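Local coordinates for protein sulfate transporter 4.1, chloroplastic (Arabidopsis thaliana, PDB 7LHV) that carries sulfate across the membrane as a proton-coupled cotransporter of the SLC26/SulP family and may help regulate sulfate assimilation, at residues Y89-S92 with E93-L97; S130-V133 with P134-Y138; E362-S365 with N366-L369. One frame throughout, in Å; residues are numbered along the deposited sequence.

Interaction 1 (Y89-S92 with E93-L97)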
loop_
_atom_site.group_PDB
_atom_site.type_symbol
_atom_site.label_atom_id
_atom_site.label_comp_id
_atom_site.label_asym_id
_atom_site.label_seq_id
_atom_site.Cartn_x
_atom_site.Cartn_y
_atom_site.Cartn_z
ATOM N N TYR A 89 7.469 -14.965 41.352
ATOM C CA TYR A 89 6.310 -15.832 41.535
ATOM C C TYR A 89 5.967 -15.882 43.019
ATOM O O TYR A 89 6.710 -16.467 43.813
ATOM C CB TYR A 89 6.588 -17.228 40.984
ATOM C CG TYR A 89 5.403 -18.159 41.038
ATOM C CD1 TYR A 89 4.356 -18.028 40.137
ATOM C CD2 TYR A 89 5.331 -19.172 41.983
ATOM C CE1 TYR A 89 3.272 -18.874 40.177
ATOM C CE2 TYR A 89 4.249 -20.023 42.030
ATOM C CZ TYR A 89 3.223 -19.869 41.125
ATOM O OH TYR A 89 2.143 -20.716 41.168
ATOM N N ARG A 90 4.842 -15.276 43.386
ATOM C CA ARG A 90 4.357 -15.287 44.765
ATOM C C ARG A 90 3.458 -16.505 44.925
ATOM O O ARG A 90 2.291 -16.485 44.531
ATOM C CB ARG A 90 3.619 -13.994 45.086
ATOM C CG ARG A 90 4.507 -12.764 45.085
ATOM C CD ARG A 90 3.704 -11.507 45.358
ATOM N NE ARG A 90 3.128 -11.514 46.697
ATOM C CZ ARG A 90 3.747 -11.069 47.782
ATOM N NH1 ARG A 90 4.969 -10.568 47.723
ATOM N NH2 ARG A 90 3.123 -11.126 48.955
ATOM N N TRP A 91 3.997 -17.558 45.542
ATOM C CA TRP A 91 3.362 -18.872 45.499
ATOM C C TRP A 91 1.946 -18.838 46.061
ATOM O O TRP A 91 1.011 -19.365 45.446
ATOM C CB TRP A 91 4.226 -19.874 46.265
ATOM C CG TRP A 91 3.599 -21.214 46.497
ATOM C CD1 TRP A 91 2.741 -21.556 47.501
ATOM C CD2 TRP A 91 3.820 -22.405 45.734
ATOM N NE1 TRP A 91 2.396 -22.883 47.395
ATOM C CE2 TRP A 91 3.048 -23.427 46.320
ATOM C CE3 TRP A 91 4.590 -22.705 44.606
ATOM C CZ2 TRP A 91 3.021 -24.725 45.817
ATOM C CZ3 TRP A 91 4.562 -23.993 44.108
ATOM C CH2 TRP A 91 3.781 -24.987 44.711
ATOM N N SER A 92 1.763 -18.179 47.210
ATOM C CA SER A 92 0.547 -18.352 48.004
ATOM C C SER A 92 -0.710 -18.017 47.208
ATOM O O SER A 92 -1.651 -18.816 47.150
ATOM C CB SER A 92 0.627 -17.496 49.268
ATOM O OG SER A 92 0.588 -16.117 48.949
ATOM N N GLU A 93 -0.749 -16.840 46.588
ATOM C CA GLU A 93 -1.942 -16.444 45.846
ATOM C C GLU A 93 -1.857 -16.808 44.371
ATOM O O GLU A 93 -2.872 -17.182 43.761
ATOM C CB GLU A 93 -2.182 -14.941 45.996
ATOM C CG GLU A 93 -2.349 -14.487 47.435
ATOM C CD GLU A 93 -2.383 -12.978 47.570
ATOM O OE1 GLU A 93 -2.192 -12.285 46.548
ATOM O OE2 GLU A 93 -2.607 -12.485 48.696
ATOM N N TYR A 94 -0.662 -16.708 43.787
ATOM C CA TYR A 94 -0.521 -16.978 42.362
ATOM C C TYR A 94 -0.845 -18.428 42.042
ATOM O O TYR A 94 -1.462 -18.708 41.012
ATOM C CB TYR A 94 0.886 -16.626 41.880
ATOM C CG TYR A 94 1.142 -15.140 41.766
ATOM C CD1 TYR A 94 0.162 -14.218 42.108
ATOM C CD2 TYR A 94 2.362 -14.660 41.314
ATOM C CE1 TYR A 94 0.392 -12.862 42.005
ATOM C CE2 TYR A 94 2.600 -13.305 41.208
ATOM C CZ TYR A 94 1.611 -12.411 41.555
ATOM O OH TYR A 94 1.843 -11.061 41.451
ATOM N N PHE A 95 -0.441 -19.370 42.900
ATOM C CA PHE A 95 -0.700 -20.772 42.590
ATOM C C PHE A 95 -2.197 -21.049 42.558
ATOM O O PHE A 95 -2.701 -21.672 41.619
ATOM C CB PHE A 95 0.020 -21.687 43.587
ATOM C CG PHE A 95 -0.079 -23.168 43.258
ATOM C CD1 PHE A 95 -1.295 -23.839 43.277
ATOM C CD2 PHE A 95 1.056 -23.875 42.898
ATOM C CE1 PHE A 95 -1.368 -25.185 42.965
ATOM C CE2 PHE A 95 0.985 -25.220 42.582
ATOM C CZ PHE A 95 -0.226 -25.873 42.615
ATOM N N LYS A 96 -2.930 -20.594 43.576
ATOM C CA LYS A 96 -4.362 -20.869 43.613
ATOM C C LYS A 96 -5.076 -20.185 42.452
ATOM O O LYS A 96 -5.942 -20.785 41.800
ATOM C CB LYS A 96 -4.959 -20.455 44.964
ATOM C CG LYS A 96 -4.969 -18.964 45.273
ATOM C CD LYS A 96 -5.534 -18.689 46.656
ATOM C CE LYS A 96 -7.032 -18.968 46.733
ATOM N NZ LYS A 96 -7.848 -18.044 45.897
ATOM N N LEU A 97 -4.710 -18.931 42.161
ATOM C CA LEU A 97 -5.352 -18.225 41.056
ATOM C C LEU A 97 -5.053 -18.892 39.719
ATOM O O LEU A 97 -5.950 -19.055 38.883
ATOM C CB LEU A 97 -4.911 -16.764 41.046
ATOM C CG LEU A 97 -5.399 -15.942 42.240
ATOM C CD1 LEU A 97 -4.882 -14.522 42.156
ATOM C CD2 LEU A 97 -6.915 -15.956 42.321
#

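Interaction 2 (S130-V133 with P134-Y138)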
loop_
_atom_site.group_PDB
_atom_site.type_symbol
_atom_site.label_atom_id
_atom_site.label_comp_id
_atom_site.label_asym_id
_atom_site.label_seq_id
_atom_site.Cartn_x
_atom_site.Cartn_y
_atom_site.Cartn_z
ATOM N N SER A 130 -4.775 -29.770 18.832
ATOM C CA SER A 130 -4.464 -28.363 18.626
ATOM C C SER A 130 -4.470 -27.566 19.920
ATOM O O SER A 130 -4.017 -26.418 19.919
ATOM C CB SER A 130 -5.447 -27.744 17.634
ATOM O OG SER A 130 -5.086 -26.409 17.336
ATOM N N SER A 131 -4.985 -28.131 21.010
ATOM C CA SER A 131 -4.903 -27.501 22.316
ATOM C C SER A 131 -3.872 -28.144 23.227
ATOM O O SER A 131 -3.593 -27.598 24.296
ATOM C CB SER A 131 -6.269 -27.537 23.014
ATOM O OG SER A 131 -7.242 -26.825 22.275
ATOM N N PHE A 132 -3.314 -29.295 22.847
ATOM C CA PHE A 132 -2.433 -30.008 23.764
ATOM C C PHE A 132 -0.996 -29.511 23.680
ATOM O O PHE A 132 -0.476 -28.918 24.629
ATOM C CB PHE A 132 -2.493 -31.509 23.485
ATOM C CG PHE A 132 -1.585 -32.316 24.357
ATOM C CD1 PHE A 132 -1.595 -32.152 25.730
ATOM C CD2 PHE A 132 -0.716 -33.237 23.804
ATOM C CE1 PHE A 132 -0.757 -32.893 26.531
ATOM C CE2 PHE A 132 0.123 -33.978 24.600
ATOM C CZ PHE A 132 0.102 -33.807 25.966
ATOM N N VAL A 133 -0.344 -29.723 22.543
ATOM C CA VAL A 133 1.096 -29.499 22.440
ATOM C C VAL A 133 1.429 -28.014 22.311
ATOM O O VAL A 133 2.330 -27.544 23.017
ATOM C CB VAL A 133 1.703 -30.307 21.282
ATOM C CG1 VAL A 133 3.131 -29.870 21.024
ATOM C CG2 VAL A 133 1.658 -31.786 21.607
ATOM N N PRO A 134 0.766 -27.237 21.444
ATOM C CA PRO A 134 1.123 -25.810 21.371
ATOM C C PRO A 134 0.986 -25.080 22.695
ATOM O O PRO A 134 1.833 -24.235 23.010
ATOM C CB PRO A 134 0.162 -25.258 20.306
ATOM C CG PRO A 134 -0.895 -26.267 20.168
ATOM C CD PRO A 134 -0.245 -27.574 20.429
ATOM N N VAL A 135 -0.027 -25.409 23.500
ATOM C CA VAL A 135 -0.207 -24.720 24.776
ATOM C C VAL A 135 1.022 -24.898 25.658
ATOM O O VAL A 135 1.619 -23.919 26.120
ATOM C CB VAL A 135 -1.484 -25.213 25.479
ATOM C CG1 VAL A 135 -1.462 -24.823 26.938
ATOM C CG2 VAL A 135 -2.704 -24.635 24.803
ATOM N N PHE A 136 1.453 -26.150 25.859
ATOM C CA PHE A 136 2.687 -26.389 26.602
ATOM C C PHE A 136 3.855 -25.637 25.993
ATOM O O PHE A 136 4.731 -25.148 26.714
ATOM C CB PHE A 136 3.015 -27.883 26.667
ATOM C CG PHE A 136 2.158 -28.657 27.617
ATOM C CD1 PHE A 136 0.860 -28.990 27.295
ATOM C CD2 PHE A 136 2.668 -29.068 28.835
ATOM C CE1 PHE A 136 0.083 -29.710 28.175
ATOM C CE2 PHE A 136 1.895 -29.785 29.718
ATOM C CZ PHE A 136 0.601 -30.107 29.389
ATOM N N VAL A 137 3.892 -25.535 24.667
ATOM C CA VAL A 137 4.964 -24.774 24.044
ATOM C C VAL A 137 4.785 -23.289 24.323
ATOM O O VAL A 137 5.738 -22.598 24.701
ATOM C CB VAL A 137 5.033 -25.070 22.538
ATOM C CG1 VAL A 137 6.101 -24.220 21.894
ATOM C CG2 VAL A 137 5.332 -26.536 22.317
ATOM N N TYR A 138 3.557 -22.782 24.186
ATOM C CA TYR A 138 3.353 -21.347 24.340
ATOM C C TYR A 138 3.701 -20.896 25.749
ATOM O O TYR A 138 4.374 -19.874 25.933
ATOM C CB TYR A 138 1.917 -20.972 24.003
ATOM C CG TYR A 138 1.677 -19.485 24.053
ATOM C CD1 TYR A 138 2.056 -18.672 23.000
ATOM C CD2 TYR A 138 1.087 -18.893 25.158
ATOM C CE1 TYR A 138 1.844 -17.315 23.037
ATOM C CE2 TYR A 138 0.873 -17.534 25.206
ATOM C CZ TYR A 138 1.254 -16.751 24.142
ATOM O OH TYR A 138 1.045 -15.393 24.180
#

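Interaction 3 (E362-S365 with N366-L369)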
loop_
_atom_site.group_PDB
_atom_site.type_symbol
_atom_site.label_atom_id
_atom_site.label_comp_id
_atom_site.label_asym_id
_atom_site.label_seq_id
_atom_site.Cartn_x
_atom_site.Cartn_y
_atom_site.Cartn_z
ATOM N N GLU A 362 5.228 -5.664 30.950
ATOM C CA GLU A 362 5.710 -5.299 29.625
ATOM C C GLU A 362 5.453 -6.410 28.621
ATOM O O GLU A 362 5.486 -7.596 28.959
ATOM C CB GLU A 362 7.206 -4.989 29.669
ATOM C CG GLU A 362 7.585 -3.819 30.552
ATOM C CD GLU A 362 8.709 -2.994 29.962
ATOM O OE1 GLU A 362 9.472 -2.387 30.739
ATOM O OE2 GLU A 362 8.826 -2.951 28.719
ATOM N N LEU A 363 5.209 -6.018 27.374
ATOM C CA LEU A 363 5.032 -6.967 26.287
ATOM C C LEU A 363 5.388 -6.279 24.980
ATOM O O LEU A 363 5.082 -5.099 24.790
ATOM C CB LEU A 363 3.597 -7.503 26.243
ATOM C CG LEU A 363 3.279 -8.673 25.310
ATOM C CD1 LEU A 363 2.193 -9.521 25.925
ATOM C CD2 LEU A 363 2.837 -8.182 23.944
ATOM N N ASP A 364 6.030 -7.022 24.085
ATOM C CA ASP A 364 6.397 -6.528 22.768
ATOM C C ASP A 364 5.744 -7.383 21.690
ATOM O O ASP A 364 5.520 -8.582 21.880
ATOM C CB ASP A 364 7.918 -6.499 22.593
ATOM C CG ASP A 364 8.561 -7.844 22.837
ATOM O OD1 ASP A 364 7.844 -8.785 23.230
ATOM O OD2 ASP A 364 9.786 -7.962 22.633
ATOM N N SER A 365 5.432 -6.753 20.559
ATOM C CA SER A 365 4.687 -7.417 19.501
ATOM C C SER A 365 5.539 -8.370 18.677
ATOM O O SER A 365 4.989 -9.095 17.843
ATOM C CB SER A 365 4.054 -6.373 18.585
ATOM O OG SER A 365 3.395 -5.374 19.343
ATOM N N ASN A 366 6.854 -8.382 18.872
ATOM C CA ASN A 366 7.723 -9.255 18.094
ATOM C C ASN A 366 8.009 -10.571 18.807
ATOM O O ASN A 366 7.941 -11.639 18.187
ATOM C CB ASN A 366 9.029 -8.529 17.773
ATOM C CG ASN A 366 8.797 -7.205 17.076
ATOM O OD1 ASN A 366 7.986 -7.111 16.156
ATOM N ND2 ASN A 366 9.501 -6.173 17.518
ATOM N N SER A 367 8.320 -10.518 20.104
ATOM C CA SER A 367 8.526 -11.752 20.853
ATOM C C SER A 367 7.236 -12.554 20.949
ATOM O O SER A 367 7.264 -13.788 20.974
ATOM C CB SER A 367 9.069 -11.443 22.246
ATOM O OG SER A 367 10.315 -10.773 22.171
ATOM N N GLU A 368 6.092 -11.868 21.002
ATOM C CA GLU A 368 4.818 -12.577 21.016
ATOM C C GLU A 368 4.585 -13.329 19.712
ATOM O O GLU A 368 4.142 -14.485 19.723
ATOM C CB GLU A 368 3.676 -11.601 21.290
ATOM C CG GLU A 368 2.303 -12.211 21.120
ATOM C CD GLU A 368 1.936 -13.144 22.254
ATOM O OE1 GLU A 368 2.624 -13.124 23.296
ATOM O OE2 GLU A 368 0.958 -13.905 22.104
ATOM N N LEU A 369 4.878 -12.694 18.574
ATOM C CA LEU A 369 4.760 -13.392 17.296
ATOM C C LEU A 369 5.739 -14.551 17.205
ATOM O O LEU A 369 5.409 -15.609 16.661
ATOM C CB LEU A 369 4.973 -12.427 16.133
ATOM C CG LEU A 369 3.747 -11.659 15.655
ATOM C CD1 LEU A 369 4.151 -10.601 14.649
ATOM C CD2 LEU A 369 2.754 -12.628 15.044
#

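Interaction 1 (Y89-S92 with E93-L97)
W91 and F95 stand one turn apart on the helix that begins here, their rings side by side and pointing the same way. CD2 of F95 lies over one face of the indole, displaced toward the rim, and is 3.5 Å from CH2 of W91. The six-membered ring of W91 and the F95 ring have centroids 4.6 Å apart and planes inclined at 42°. In both residues CG is anti to the backbone N (chi1 171° in W91, -174° in F95), and this shared choice brings the rings together. The side chains of Y89 and Y94 slide past each other in opposite directions, with CE1 of Y89 3.7 Å from CB of Y94. Farther out, Y89 crosses F95 obliquely: its OH rests against CB and CA of F95, 3.2 Å from CA, and makes no hydrogen bond to the nearby N of F95, the angle being poor. An alanine here would lack the ring that bridges Y94 and F95, which would probably leave a gap beside their CB atoms and the Y94 ring freer to turn. That ring is engaged twice: CB of R90 sits above one face, 4.1 Å from the centroid of the Y94 ring, as a CH-pi contact, while CD1 of Y89 comes up at its edge. In the backbone, N of Y94 donates to O of R90 at 3.1 Å, and N of F95 to O of W91 at 2.9 Å. Outside the turn, Y89 rests on T404 and Y94 on K403. With R90 at the N-cap and aromatic side chains packed over the first turn, this is the surface N terminus of helix 91-119, which leads into a predicted transmembrane span.

Interaction 2 (S130-V133 with P134-Y138)
P134 sets its CG 3.1 Å from O of S130, one turn back, and V135 places its CG2 by O of S131 at the same distance. With V137, these two residues make up the buried part of the contact. CG1 of V133 approaches CG2 of V137 at 4.2 Å, and the same pair is joined by N of V137 donating to O of V133, 3.0 Å away. S130, also buried, has its OG hydrogen-bonded to O of Y385. F132 and F136 form the partly exposed side. With CG of F132 anti to the backbone N (chi1 178°), its CE1 meets CE1 of F136 at 3.7 Å, a single touch between rings whose planes stand at 70°. The edge of the F136 ring is turned to O of F132. Helix 406-426 borders this side, with L419 against F132, and L409 and I413 against F136. P134 has no N-H to give, and N of V135 makes no bond to the turn before. The helix is kinked here: the hydrogen-bond ladder is interrupted at two successive N atoms, where apolar side-chain groups lie next to the carbonyls of S130 and S131, and it resumes with V137.

Interaction 3 (E362-S365 with N366-L369)
The carboxylate of D364 is met by S367: OG of S367 donates to OD2 of D364 at 2.9 Å from the syn side, 22° out of the carboxylate plane. CB of S367 lies by the other oxygen, so the serine spans the end of the group. D364 can reach forward in this way because its CG stands between the backbone N and the carbonyl carbon (chi1 56°). In the other flat group, the amide of N366, OD1 lies by the carbonyl carbon of S365, and the N366 side chain touches R196 outside the two segments. The main chain adds a weak bond from N of E368 to O of D364, at 3.4 Å. Together these features mark the passage from the loop after helix 330-358 into the start of the helix that follows, where an aspartate side chain ties to a serine three residues on. CD2 of L363 is 4.4 Å from CB of E368, a loose apolar touch, while L363 itself packs on A352 and A356 of helix 330-358. The carboxylate of E368 is buried and turned elsewhere: OE2 is hydrogen-bonded to OH of Y138, and OE1 more weakly to N of S144. L369 packs its branch against the backbone, with CG of L369 3.6 Å from O of S365. The side chain of N366 lies about 6 Å from a bound phosphatidylcholine.

In the fold
From the N terminus, the chain first passes interaction 1 at the start of helix 91-119, then interaction 2 at the kink of helix 125-141, and much later interaction 3 where the loop after helix 330-358 enters helix 365-381. Each contact lies within one continuous stretch, so none closes a long loop, and the three follow in series without nesting or crossing. Interaction 1 stands apart, its nearest atoms about 14 Å from interaction 2 and about 12 Å from interaction 3. Interactions 2 and 3 touch: the hydrogen bond between Y138 and E368 ties helix 125-141 to helix 365-381.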